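Local coordinates for putative sugar binding protein (Bacteroides vulgatus ATCC 8482, PDB 3KEZ) that probably binds sugars or other nutrients at the bacterial outer membrane, as a calcium-containing member of the SusD family, at residues N76-S79 / S80-S83; L440-P443 / K444-D448. All coordinates share one frame; numbering follows the deposited sequence.

Contact 1. Residues N76-S79 / S80-S83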
loop_
_atom_site.group_PDB
_atom_site.type_symbol
_atom_site.label_atom_id
_atom_site.label_comp_id
_atom_site.label_asym_id
_atom_site.label_seq_id
_atom_site.Cartn_x
_atom_site.Cartn_y
_atom_site.Cartn_z
ATOM N N ASN A 76 -11.807 21.850 2.561
ATOM C CA ASN A 76 -12.252 20.762 3.440
ATOM C C ASN A 76 -11.489 19.462 3.329
ATOM O O ASN A 76 -11.834 18.471 3.968
ATOM C CB ASN A 76 -13.735 20.517 3.263
ATOM C CG ASN A 76 -14.058 19.918 1.949
ATOM O OD1 ASN A 76 -13.194 19.374 1.265
ATOM N ND2 ASN A 76 -15.321 20.010 1.566
ATOM N N GLY A 77 -10.438 19.460 2.533
ATOM C CA GLY A 77 -9.677 18.253 2.321
ATOM C C GLY A 77 -9.055 17.743 3.598
ATOM O O GLY A 77 -8.732 18.538 4.494
ATOM N N PRO A 78 -8.845 16.413 3.688
ATOM C CA PRO A 78 -8.275 15.846 4.904
ATOM C C PRO A 78 -6.833 16.274 5.144
ATOM O O PRO A 78 -6.099 16.567 4.182
ATOM C CB PRO A 78 -8.295 14.341 4.628
ATOM C CG PRO A 78 -8.157 14.236 3.195
ATOM C CD PRO A 78 -8.928 15.407 2.614
ATOM N N SER A 79 -6.421 16.283 6.406
ATOM C CA SER A 79 -5.028 16.578 6.748
ATOM C C SER A 79 -4.213 15.414 7.301
ATOM O O SER A 79 -3.008 15.544 7.421
ATOM C CB SER A 79 -4.943 17.739 7.748
ATOM O OG SER A 79 -5.558 17.377 8.964
ATOM N N SER A 80 -4.854 14.290 7.632
ATOM C CA SER A 80 -4.216 13.164 8.315
ATOM C C SER A 80 -3.104 12.493 7.506
ATOM O O SER A 80 -2.107 12.100 8.064
ATOM C CB SER A 80 -5.262 12.097 8.648
ATOM O OG SER A 80 -6.175 11.922 7.538
ATOM N N HIS A 81 -3.315 12.339 6.198
ATOM C CA HIS A 81 -2.329 11.698 5.353
ATOM C C HIS A 81 -1.041 12.486 5.490
ATOM O O HIS A 81 0.003 11.916 5.732
ATOM C CB HIS A 81 -2.757 11.670 3.883
ATOM C CG HIS A 81 -4.172 11.211 3.658
ATOM N ND1 HIS A 81 -5.280 12.003 3.926
ATOM C CD2 HIS A 81 -4.651 10.054 3.148
ATOM C CE1 HIS A 81 -6.374 11.338 3.600
ATOM N NE2 HIS A 81 -6.019 10.153 3.123
ATOM N N TRP A 82 -1.149 13.798 5.310
ATOM C CA TRP A 82 -0.009 14.703 5.399
ATOM C C TRP A 82 0.705 14.665 6.774
ATOM O O TRP A 82 1.932 14.379 6.863
ATOM C CB TRP A 82 -0.535 16.107 5.060
ATOM C CG TRP A 82 0.503 17.158 4.927
ATOM C CD1 TRP A 82 0.980 17.957 5.906
ATOM C CD2 TRP A 82 1.186 17.540 3.715
ATOM N NE1 TRP A 82 1.926 18.825 5.392
ATOM C CE2 TRP A 82 2.073 18.579 4.048
ATOM C CE3 TRP A 82 1.155 17.071 2.392
ATOM C CZ2 TRP A 82 2.914 19.193 3.089
ATOM C CZ3 TRP A 82 1.971 17.692 1.443
ATOM C CH2 TRP A 82 2.844 18.738 1.807
ATOM N N SER A 83 -0.091 14.907 7.830
ATOM C CA SER A 83 0.430 15.003 9.198
ATOM C C SER A 83 1.031 13.699 9.696
ATOM O O SER A 83 2.113 13.711 10.249
ATOM C CB SER A 83 -0.615 15.556 10.197
ATOM O OG SER A 83 -1.937 15.087 9.964
HETATM O O HOH W 1 -3.977 14.559 4.144
HETATM O O HOH W 2 -3.836 16.602 10.663
#

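Contact 2. Residues L440-P443 / K444-D448. With EDO (1,2-ethanediol), chain H.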
loop_
_atom_site.group_PDB
_atom_site.type_symbol
_atom_site.label_atom_id
_atom_site.label_comp_id
_atom_site.label_asym_id
_atom_site.label_seq_id
_atom_site.Cartn_x
_atom_site.Cartn_y
_atom_site.Cartn_z
ATOM N N LEU A 440 -5.057 14.500 -3.731
ATOM C CA LEU A 440 -5.667 15.274 -2.639
ATOM C C LEU A 440 -5.107 16.701 -2.715
ATOM O O LEU A 440 -3.947 16.918 -3.121
ATOM C CB LEU A 440 -5.423 14.659 -1.233
ATOM C CG LEU A 440 -6.144 13.358 -0.823
ATOM C CD1 LEU A 440 -5.780 12.911 0.600
ATOM C CD2 LEU A 440 -7.656 13.476 -0.935
ATOM N N PRO A 441 -5.941 17.689 -2.359
ATOM C CA PRO A 441 -5.375 19.012 -2.264
ATOM C C PRO A 441 -4.430 19.112 -1.066
ATOM O O PRO A 441 -4.544 18.318 -0.098
ATOM C CB PRO A 441 -6.605 19.906 -2.095
ATOM C CG PRO A 441 -7.629 19.007 -1.384
ATOM C CD PRO A 441 -7.309 17.597 -1.785
ATOM N N ILE A 442 -3.502 20.064 -1.109
ATOM C CA ILE A 442 -2.612 20.308 0.042
ATOM C C ILE A 442 -3.510 20.752 1.194
ATOM O O ILE A 442 -4.421 21.547 0.975
ATOM C CB ILE A 442 -1.503 21.334 -0.265
ATOM C CG1 ILE A 442 -0.618 20.884 -1.432
ATOM C CG2 ILE A 442 -0.608 21.533 0.961
ATOM C CD1 ILE A 442 0.100 19.511 -1.244
ATOM N N PRO A 443 -3.319 20.187 2.416
ATOM C CA PRO A 443 -4.271 20.568 3.455
ATOM C C PRO A 443 -4.182 22.035 3.838
ATOM O O PRO A 443 -3.083 22.598 3.902
ATOM C CB PRO A 443 -3.878 19.710 4.656
ATOM C CG PRO A 443 -2.940 18.672 4.139
ATOM C CD PRO A 443 -2.603 18.940 2.742
ATOM N N LYS A 444 -5.331 22.627 4.120
ATOM C CA LYS A 444 -5.421 24.060 4.461
ATOM C C LYS A 444 -4.464 24.463 5.567
ATOM O O LYS A 444 -3.880 25.560 5.524
ATOM C CB LYS A 444 -6.860 24.446 4.856
ATOM C CG LYS A 444 -7.099 25.965 4.996
ATOM C CD LYS A 444 -8.588 26.304 5.085
ATOM C CE LYS A 444 -8.817 27.818 4.984
ATOM N NZ LYS A 444 -7.856 28.557 5.859
ATOM N N LYS A 445 -4.307 23.589 6.555
ATOM C CA LYS A 445 -3.478 23.932 7.709
ATOM C C LYS A 445 -2.045 24.153 7.257
ATOM O O LYS A 445 -1.374 25.076 7.733
ATOM C CB LYS A 445 -3.576 22.876 8.814
ATOM C CG LYS A 445 -2.646 21.690 8.690
ATOM C CD LYS A 445 -3.088 20.492 9.557
ATOM C CE LYS A 445 -2.998 20.768 11.044
ATOM N NZ LYS A 445 -3.651 19.679 11.833
ATOM N N GLU A 446 -1.611 23.365 6.273
ATOM C CA GLU A 446 -0.279 23.517 5.702
ATOM C C GLU A 446 -0.189 24.765 4.862
ATOM O O GLU A 446 0.782 25.515 4.998
ATOM C CB GLU A 446 0.123 22.295 4.864
ATOM C CG GLU A 446 1.527 22.399 4.271
ATOM C CD GLU A 446 2.631 22.308 5.307
ATOM O OE1 GLU A 446 2.351 21.784 6.409
ATOM O OE2 GLU A 446 3.768 22.751 5.010
HETATM N N MSE A 447 -1.209 25.013 4.030
HETATM C CA MSE A 447 -1.245 26.233 3.202
HETATM C C MSE A 447 -1.237 27.483 4.070
HETATM O O MSE A 447 -0.581 28.474 3.732
HETATM C CB MSE A 447 -2.478 26.257 2.282
HETATM C CG MSE A 447 -2.501 25.153 1.227
HETATM SE SE MSE A 447 -1.132 25.251 -0.121
HETATM C CE MSE A 447 -1.425 27.090 -0.712
ATOM N N ASP A 448 -1.937 27.425 5.202
ATOM C CA ASP A 448 -2.054 28.582 6.099
ATOM C C ASP A 448 -0.721 28.821 6.833
ATOM O O ASP A 448 -0.332 29.971 7.035
ATOM C CB ASP A 448 -3.174 28.381 7.138
ATOM C CG ASP A 448 -4.605 28.511 6.564
ATOM O OD1 ASP A 448 -4.794 28.968 5.417
ATOM O OD2 ASP A 448 -5.565 28.137 7.297
HETATM C C1 EDO H . 6.275 19.827 5.546
HETATM O O1 EDO H . 6.133 21.206 5.879
HETATM C C2 EDO H . 6.283 19.080 6.865
HETATM O O2 EDO H . 4.988 19.176 7.464
#

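Contact 1. Residues N76-S79 / S80-S83
The carbonyl O of Ser-79 receives the backbone N of Ser-83 at 3.0 Å, a nearly straight bond (N-H...O angle 172°). This i to i+4 bond starts the helix that begins at Ser-80, while Gly-77 and Pro-78 lead into it in a polyproline II-like conformation. Proline suits this approach, since its ring holds phi near -65° and has no N-H to satisfy. The same Ser-79 O also accepts Ser-83 OG at 2.8 Å, from above the carbonyl plane; Ser-83 has two conformers, so this second bond may hold only part of the time.

Of the side chains, Pro-78 and His-81 carry the packing. Pro-78 CB lies in the plane of the imidazole at its edge, and its CG comes closer, obliquely, 3.4 Å from His-81 CE1. His-81 CG stands anti to the carbonyl carbon (chi1 -47°), which swings the ring back toward the proline and brings ND1 to a water. That water gives a hydrogen to Pro-78 O at 2.9 Å, meets His-81 ND1 at 2.9 Å, and accepts from Trp-82 N at 3.2 Å. Ser-80 OG turns to Arg-43 NH1 of helix 43-50. Were the imidazole of His-81 cut back to an alanine, the water would probably lose its ND1 partner and Pro-78 the ring against which CB and CG pack.

The first N-H groups of a helix have no carbonyl of an earlier turn to bond to; here a water takes that of Trp-82 and, through Pro-78 O and His-81 ND1, ties the incoming loop to helix 80-96.

Contact 2. Residues L440-P443 / K444-D448
Pro-443 O opens the helix by accepting Met-447 N at 3.1 Å, in the carbonyl plane and with an N-H...O angle of 163°; a weak, more bent bond from Glu-446 N joins it. The helix makes no use of the N-H of its N-cap residue, so proline loses nothing there, and its ring packs on Trp-82 and Phe-134.

The apolar contact centres on Ile-442, whose branch CG2 lies 3.9 Å from the SE of Met-447, a selenomethionine, the two side chains crossing at about a right angle. On the next residue back, Glu-446 CG stands 4.0 Å from the same Ile-442 CG2, so the glutamate's methylene crosses the isoleucine obliquely while its carboxylate reaches on.

One salt bridge runs along the helix: Lys-444 NZ meets Asp-448 OD2 at 2.7 Å on its syn lone pair, with a weaker bond to OD1; the long lysine chain, extended until it bends at chi4 (-46°), spans one turn to get there. Glu-446 has neutral partners instead, its OE2 accepting from Asn-450 ND2 and from O1 of a 1,2-ethanediol at 3.0 Å, the diol probably coming from the crystallisation liquor.

Ile-442 also presses on Phe-134 and Trp-82, and Leu-440 forms backbone hydrogen bonds with Ile-133, which fixes the loop leading into the short helix 444-449 against the start of helix 80-96 and the end of helix 109-134.

Contacts 1 and 2 lie about 7 Å apart, centre to centre, and touch directly although some 360 residues separate them in the chain. Contact 1 comes first, at the start of helix 80-96, and contact 2 follows near the C-terminus, at the start of helix 444-449. Trp-82 is the main bridge: its CB packs on Pro-443 CG at 3.6 Å, its CZ3 on Ile-442 CD1 at 3.7 Å, and its NE1 makes a weak hydrogen bond to Glu-446 OE1. His-81 CE1 meets Leu-440 CD1 at 3.4 Å. The two helix starts thus bring together the N-terminal and C-terminal parts of this SusD-family protein, away from the calcium site.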